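Long-range contacts in sesquisabinene B synthase 2 (Santalum album, PDB 6A2D), which probably converts farnesyl diphosphate into the sesquiterpene sesquisabinene B, as a metal-dependent terpene synthase using magnesium or manganese: residues A[382-387]-A[419-424]; A[412-417]-A[452-457]. All coordinates share one frame; numbering follows the deposited sequence.

Interaction 1: A[382-387]-A[419-424]; sequences KVWSDQ and FPNLLV. With 6R2 ([bis(chloranyl)-[oxidanyl-[(2~{E},6~{E})-3,7,11-trimethyldodeca-2,6,10-trienoxy]phosphoryl]methyl]phosphonic acid), chain C.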
# COMPACT_ATOMS: atom_id res chain seq x y z
N LYS A 382 -6.65 8.03 -20.05
CA LYS A 382 -6.71 9.06 -21.11
C LYS A 382 -5.60 10.10 -20.91
O LYS A 382 -4.94 10.43 -21.90
CB LYS A 382 -8.11 9.70 -21.10
CG LYS A 382 -8.27 10.85 -22.05
CD LYS A 382 -8.02 10.49 -23.47
CE LYS A 382 -8.34 11.67 -24.35
NZ LYS A 382 -8.31 11.29 -25.78
N VAL A 383 -5.37 10.59 -19.69
CA VAL A 383 -4.32 11.62 -19.51
C VAL A 383 -2.94 11.00 -19.70
O VAL A 383 -2.08 11.68 -20.27
CB VAL A 383 -4.42 12.38 -18.18
CG1 VAL A 383 -5.70 13.18 -18.17
CG2 VAL A 383 -4.31 11.49 -16.97
N TRP A 384 -2.74 9.75 -19.34
CA TRP A 384 -1.48 9.05 -19.69
C TRP A 384 -1.32 8.89 -21.20
O TRP A 384 -0.22 9.19 -21.72
CB TRP A 384 -1.38 7.73 -18.93
CG TRP A 384 -0.80 7.93 -17.57
CD1 TRP A 384 -1.47 7.98 -16.38
CD2 TRP A 384 0.58 8.20 -17.27
NE1 TRP A 384 -0.58 8.20 -15.36
CE2 TRP A 384 0.68 8.32 -15.87
CE3 TRP A 384 1.75 8.29 -18.04
CZ2 TRP A 384 1.90 8.54 -15.23
CZ3 TRP A 384 2.94 8.52 -17.41
CH2 TRP A 384 3.02 8.64 -16.02
N SER A 385 -2.38 8.54 -21.92
CA SER A 385 -2.32 8.43 -23.39
C SER A 385 -2.00 9.81 -24.01
O SER A 385 -1.07 9.88 -24.80
CB SER A 385 -3.60 7.88 -23.95
OG SER A 385 -3.55 7.98 -25.33
N ASP A 386 -2.64 10.88 -23.56
CA ASP A 386 -2.33 12.26 -24.01
C ASP A 386 -0.85 12.57 -23.75
O ASP A 386 -0.15 13.05 -24.66
CB ASP A 386 -3.21 13.28 -23.32
CG ASP A 386 -4.66 13.24 -23.76
OD1 ASP A 386 -4.93 12.51 -24.74
OD2 ASP A 386 -5.48 13.93 -23.13
N GLN A 387 -0.37 12.28 -22.56
CA GLN A 387 1.02 12.61 -22.18
C GLN A 387 2.03 11.88 -23.09
O GLN A 387 2.97 12.52 -23.55
CB GLN A 387 1.29 12.23 -20.74
CG GLN A 387 2.57 12.85 -20.24
CD GLN A 387 2.73 12.54 -18.78
OE1 GLN A 387 1.76 12.60 -18.03
NE2 GLN A 387 3.92 12.08 -18.40
N PHE A 419 1.57 18.37 -16.25
CA PHE A 419 0.61 19.06 -15.34
C PHE A 419 -0.83 18.89 -15.78
O PHE A 419 -1.70 18.84 -14.92
CB PHE A 419 1.01 20.52 -15.08
CG PHE A 419 2.13 20.59 -14.08
CD1 PHE A 419 1.89 20.37 -12.72
CD2 PHE A 419 3.43 20.65 -14.49
CE1 PHE A 419 2.93 20.27 -11.82
CE2 PHE A 419 4.47 20.59 -13.58
CZ PHE A 419 4.22 20.40 -12.24
N PRO A 420 -1.20 18.71 -17.07
CA PRO A 420 -2.56 18.30 -17.38
C PRO A 420 -2.92 16.96 -16.72
O PRO A 420 -3.96 16.88 -16.09
CB PRO A 420 -2.62 18.26 -18.90
CG PRO A 420 -1.53 19.28 -19.26
CD PRO A 420 -0.41 18.97 -18.27
N ASN A 421 -1.99 16.03 -16.73
CA ASN A 421 -2.15 14.71 -16.06
C ASN A 421 -2.38 14.97 -14.57
O ASN A 421 -3.43 14.58 -14.01
CB ASN A 421 -0.93 13.85 -16.37
CG ASN A 421 -1.04 12.44 -15.86
OD1 ASN A 421 -1.83 12.15 -14.93
ND2 ASN A 421 -0.24 11.56 -16.44
N LEU A 422 -1.43 15.66 -13.93
CA LEU A 422 -1.49 15.88 -12.47
C LEU A 422 -2.75 16.64 -12.11
O LEU A 422 -3.35 16.28 -11.08
CB LEU A 422 -0.22 16.62 -12.03
CG LEU A 422 1.03 15.76 -12.10
CD1 LEU A 422 2.32 16.55 -12.05
CD2 LEU A 422 0.99 14.71 -11.02
N LEU A 423 -3.11 17.68 -12.86
CA LEU A 423 -4.24 18.57 -12.47
C LEU A 423 -5.58 17.87 -12.75
O LEU A 423 -6.46 17.91 -11.88
CB LEU A 423 -4.15 19.89 -13.21
CG LEU A 423 -3.10 20.87 -12.69
CD1 LEU A 423 -3.04 22.08 -13.58
CD2 LEU A 423 -3.43 21.33 -11.29
N VAL A 424 -5.77 17.28 -13.95
CA VAL A 424 -7.02 16.51 -14.22
C VAL A 424 -7.19 15.43 -13.14
O VAL A 424 -8.30 15.26 -12.62
CB VAL A 424 -6.98 15.91 -15.62
CG1 VAL A 424 -8.11 14.95 -15.84
CG2 VAL A 424 -6.98 17.01 -16.65
OAG 6R2 C . 10.68 18.01 -21.27
PAY 6R2 C . 11.79 17.25 -20.46
OAH 6R2 C . 13.26 17.89 -20.83
OAE 6R2 C . 11.80 15.72 -20.57
CAX 6R2 C . 11.54 17.61 -18.71
CLJ 6R2 C . 10.01 16.85 -18.31
CLK 6R2 C . 11.42 19.35 -18.42
PAZ 6R2 C . 12.88 16.88 -17.64
OAI 6R2 C . 14.01 18.02 -17.58
OAF 6R2 C . 13.30 15.53 -18.19
OAT 6R2 C . 12.21 16.67 -16.17
CAQ 6R2 C . 12.32 17.57 -15.09
CAN 6R2 C . 10.99 18.26 -15.01
CAW 6R2 C . 10.03 18.04 -13.85
CAD 6R2 C . 10.48 17.25 -12.61
CAS 6R2 C . 8.72 18.86 -13.80
CAP 6R2 C . 7.56 17.91 -13.72
CAM 6R2 C . 7.50 17.54 -12.24
CAV 6R2 C . 6.81 16.31 -11.76
CAC 6R2 C . 6.20 15.31 -12.75
CAR 6R2 C . 6.89 16.00 -10.31
CAO 6R2 C . 5.54 15.83 -9.73
CAL 6R2 C . 4.90 17.15 -9.49
CAU 6R2 C . 3.67 17.25 -8.57
CAB 6R2 C . 3.11 16.12 -7.75
CAA 6R2 C . 3.01 18.59 -8.43

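Interaction 2: A[412-417]-A[452-457]; sequences NALVSI and SCILCR. With 6R2 ([bis(chloranyl)-[oxidanyl-[(2~{E},6~{E})-3,7,11-trimethyldodeca-2,6,10-trienoxy]phosphoryl]methyl]phosphonic acid), chain C.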
# COMPACT_ATOMS: atom_id res chain seq x y z
N ASN A 412 2.27 21.60 -27.35
CA ASN A 412 2.67 20.21 -27.02
C ASN A 412 3.39 20.12 -25.66
O ASN A 412 3.11 19.19 -24.88
CB ASN A 412 3.58 19.64 -28.09
CG ASN A 412 3.80 18.17 -27.91
OD1 ASN A 412 2.86 17.39 -28.01
ND2 ASN A 412 5.03 17.78 -27.69
N ALA A 413 4.28 21.07 -25.36
CA ALA A 413 5.15 21.00 -24.17
C ALA A 413 4.35 21.29 -22.87
O ALA A 413 4.77 20.81 -21.82
CB ALA A 413 6.38 21.89 -24.34
N LEU A 414 3.21 21.96 -22.93
CA LEU A 414 2.34 22.14 -21.75
C LEU A 414 1.70 20.81 -21.39
O LEU A 414 1.36 20.63 -20.22
CB LEU A 414 1.31 23.24 -21.99
CG LEU A 414 0.17 22.90 -22.95
CD1 LEU A 414 -0.97 22.23 -22.22
CD2 LEU A 414 -0.35 24.17 -23.58
N VAL A 415 1.61 19.87 -22.34
CA VAL A 415 1.13 18.49 -22.08
C VAL A 415 2.29 17.65 -21.57
O VAL A 415 2.12 16.92 -20.57
CB VAL A 415 0.51 17.82 -23.31
CG1 VAL A 415 0.04 16.42 -22.93
CG2 VAL A 415 -0.65 18.62 -23.87
N SER A 416 3.45 17.76 -22.20
CA SER A 416 4.58 16.84 -21.96
C SER A 416 5.17 17.09 -20.56
O SER A 416 5.80 16.19 -20.05
CB SER A 416 5.64 16.95 -23.03
OG SER A 416 6.43 18.13 -22.85
N ILE A 417 5.00 18.28 -19.99
CA ILE A 417 5.53 18.58 -18.63
C ILE A 417 4.74 17.73 -17.60
O ILE A 417 5.29 17.48 -16.50
CB ILE A 417 5.49 20.11 -18.35
CG1 ILE A 417 6.27 20.49 -17.09
CG2 ILE A 417 4.10 20.66 -18.29
CD1 ILE A 417 7.75 20.42 -17.28
N SER A 452 -1.88 27.64 -16.18
CA SER A 452 -1.06 26.89 -15.20
C SER A 452 -0.07 25.96 -15.90
O SER A 452 1.09 25.99 -15.56
CB SER A 452 -1.92 26.13 -14.25
OG SER A 452 -1.16 25.31 -13.41
N CYS A 453 -0.56 25.15 -16.83
CA CYS A 453 0.30 24.15 -17.52
C CYS A 453 1.39 24.85 -18.36
O CYS A 453 2.52 24.40 -18.32
CB CYS A 453 -0.56 23.15 -18.29
SG CYS A 453 -1.82 22.33 -17.29
N ILE A 454 1.03 25.89 -19.11
CA ILE A 454 2.02 26.63 -19.93
C ILE A 454 3.06 27.23 -18.98
O ILE A 454 4.23 27.12 -19.25
CB ILE A 454 1.34 27.70 -20.82
CG1 ILE A 454 0.52 27.08 -21.94
CG2 ILE A 454 2.36 28.67 -21.38
CD1 ILE A 454 -0.07 28.08 -22.89
N LEU A 455 2.58 27.81 -17.88
CA LEU A 455 3.48 28.42 -16.86
C LEU A 455 4.45 27.37 -16.34
O LEU A 455 5.70 27.61 -16.35
CB LEU A 455 2.63 29.01 -15.74
CG LEU A 455 2.19 30.44 -15.96
CD1 LEU A 455 1.14 30.83 -14.95
CD2 LEU A 455 3.38 31.38 -15.91
N CYS A 456 3.95 26.19 -15.95
CA CYS A 456 4.83 25.15 -15.40
C CYS A 456 5.94 24.77 -16.41
O CYS A 456 7.10 24.50 -15.98
CB CYS A 456 4.04 23.93 -14.98
SG CYS A 456 2.99 24.27 -13.54
N ARG A 457 5.60 24.67 -17.71
CA ARG A 457 6.53 24.33 -18.80
C ARG A 457 7.51 25.47 -19.01
O ARG A 457 8.71 25.22 -18.99
CB ARG A 457 5.79 24.03 -20.10
CG ARG A 457 6.67 23.99 -21.33
CD ARG A 457 7.88 23.11 -21.16
NE ARG A 457 7.56 21.69 -21.08
CZ ARG A 457 8.44 20.74 -20.93
NH1 ARG A 457 9.71 21.06 -20.75
NH2 ARG A 457 8.06 19.46 -20.93
OAG 6R2 C . 10.68 18.01 -21.27
PAY 6R2 C . 11.79 17.25 -20.46
OAH 6R2 C . 13.26 17.89 -20.83
OAE 6R2 C . 11.80 15.72 -20.57
CAX 6R2 C . 11.54 17.61 -18.71
CLJ 6R2 C . 10.01 16.85 -18.31
CLK 6R2 C . 11.42 19.35 -18.42
PAZ 6R2 C . 12.88 16.88 -17.64
OAI 6R2 C . 14.01 18.02 -17.58
OAF 6R2 C . 13.30 15.53 -18.19
OAT 6R2 C . 12.21 16.67 -16.17
CAQ 6R2 C . 12.32 17.57 -15.09
CAN 6R2 C . 10.99 18.26 -15.01
CAW 6R2 C . 10.03 18.04 -13.85
CAD 6R2 C . 10.48 17.25 -12.61
CAS 6R2 C . 8.72 18.86 -13.80
CAP 6R2 C . 7.56 17.91 -13.72
CAM 6R2 C . 7.50 17.54 -12.24
CAV 6R2 C . 6.81 16.31 -11.76
CAC 6R2 C . 6.20 15.31 -12.75
CAR 6R2 C . 6.89 16.00 -10.31
CAO 6R2 C . 5.54 15.83 -9.73
CAL 6R2 C . 4.90 17.15 -9.49
CAU 6R2 C . 3.67 17.25 -8.57
CAB 6R2 C . 3.11 16.12 -7.75
CAA 6R2 C . 3.01 18.59 -8.43

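Interaction 1: A[382-387]-A[419-424]
Within 419-424, Asn-421 and Val-424 press on 382-387, where they meet Val-383, Trp-384 and Gln-387; the two segments run nearly antiparallel, their axes 9.1 Å apart. The second segment starts at Phe-419, which looks away from this interface: the rim of its ring at CE1 meets the terminal methyl CAA of the bound farnesyl analogue at 3.8 Å. Two residues on, and on the other side of the helix, Asn-421 carries the contact. With CG anti to the backbone N (chi1 -174°), its amide reaches across to helix 377-400 and stands upright on the indole of Trp-384, the two planes being 88° apart. ND2 sits over the centre of the ring, 3.4 Å from Trp-384 CE2. The same nitrogen donates to Gln-387 OE1 at 2.8 Å in a fairly straight bond (160° at the hydrogen), the donor lying somewhat out of the glutamine's carbonyl plane. Gln-387 in turn gives its NE2 to Tyr-391 OH, so both ends of that amide are engaged and its orientation is fixed. The other branch of the asparagine amide, OD1, packs on a methyl, Val-383 CG2, at 3.3 Å. Leu-422 turns away from 382-387, and its CD1 lies 3.7 Å from CAL of the analogue's chain. Val-424 ends the segment with an apolar touch, CG1 against Val-383 CG1 at 3.8 Å, where Asn-443 of helix 436-443 also closes in. The case illustrates how one helix can do two jobs: one face joins a neighbour in the all-helical bundle through a buried asparagine-glutamine hydrogen bond and valine packing, while Phe-419 and Leu-422 line the hydrophobic end of the active-site cavity characteristic of the class I terpene synthase fold.

Interaction 2: A[412-417]-A[452-457]
The guanidinium of Arg-457 has the CD1 methyl of Ile-417 resting over the centre of one face, while Ala-413 O and the phosphonate oxygen OAG of the farnesyl analogue lie at its edge. CG is turned opposite the backbone N (chi1 167°), and the chain then folds at chi2 and chi3 across the methyl of Ala-413. NE donates a hydrogen bond to Ala-413 O at 3.0 Å, near the guanidinium plane but from above the carbonyl plane; Ile-417 N reaches the same oxygen from the opposite face. NH1 and NH2 both grip OAG, NH2 at 3.0 Å, and NH1 also forms a salt bridge with Asp-461. Only a weak bond links NH2 to Ser-416 OG, whose main partner is the magnesium-binding Glu-394. Cutting the side chain back to an alanine would take away two donors to OAG and the NE bond, and would probably leave Asp-461 without this salt bridge. Farther back, Leu-414 CD2 presses tightly on Ile-454 CG1 at 3.5 Å, where the two segments cross at 84°. Magnesium-binding Asn-460 lies one turn beyond Arg-457, and Lys-476 also binds the analogue: together they make up part of the diphosphate-binding site of a class I terpene synthase.

Interactions 1 and 2 lie with their centres 11 Å apart, inside the metal-binding domain, and their segments alternate along the chain: 382-387, 412-417, 419-424, 452-457. Helices 377-400, 406-416 and 419-430 follow one another, and helix 447-462 packs against the last two. The contacts are in direct touch: Phe-419 CD2 meets Cys-456 CB at 3.4 Å, and Pro-420 CG lies against Cys-453 SG at 3.6 Å. Both reach the same farnesyl analogue at different places, interaction 1 at its hydrocarbon tail and interaction 2 mainly at its phosphonate head. Four helices thus form part of one active-site cavity, from a hydrophobic end to a charged end near the magnesium ions.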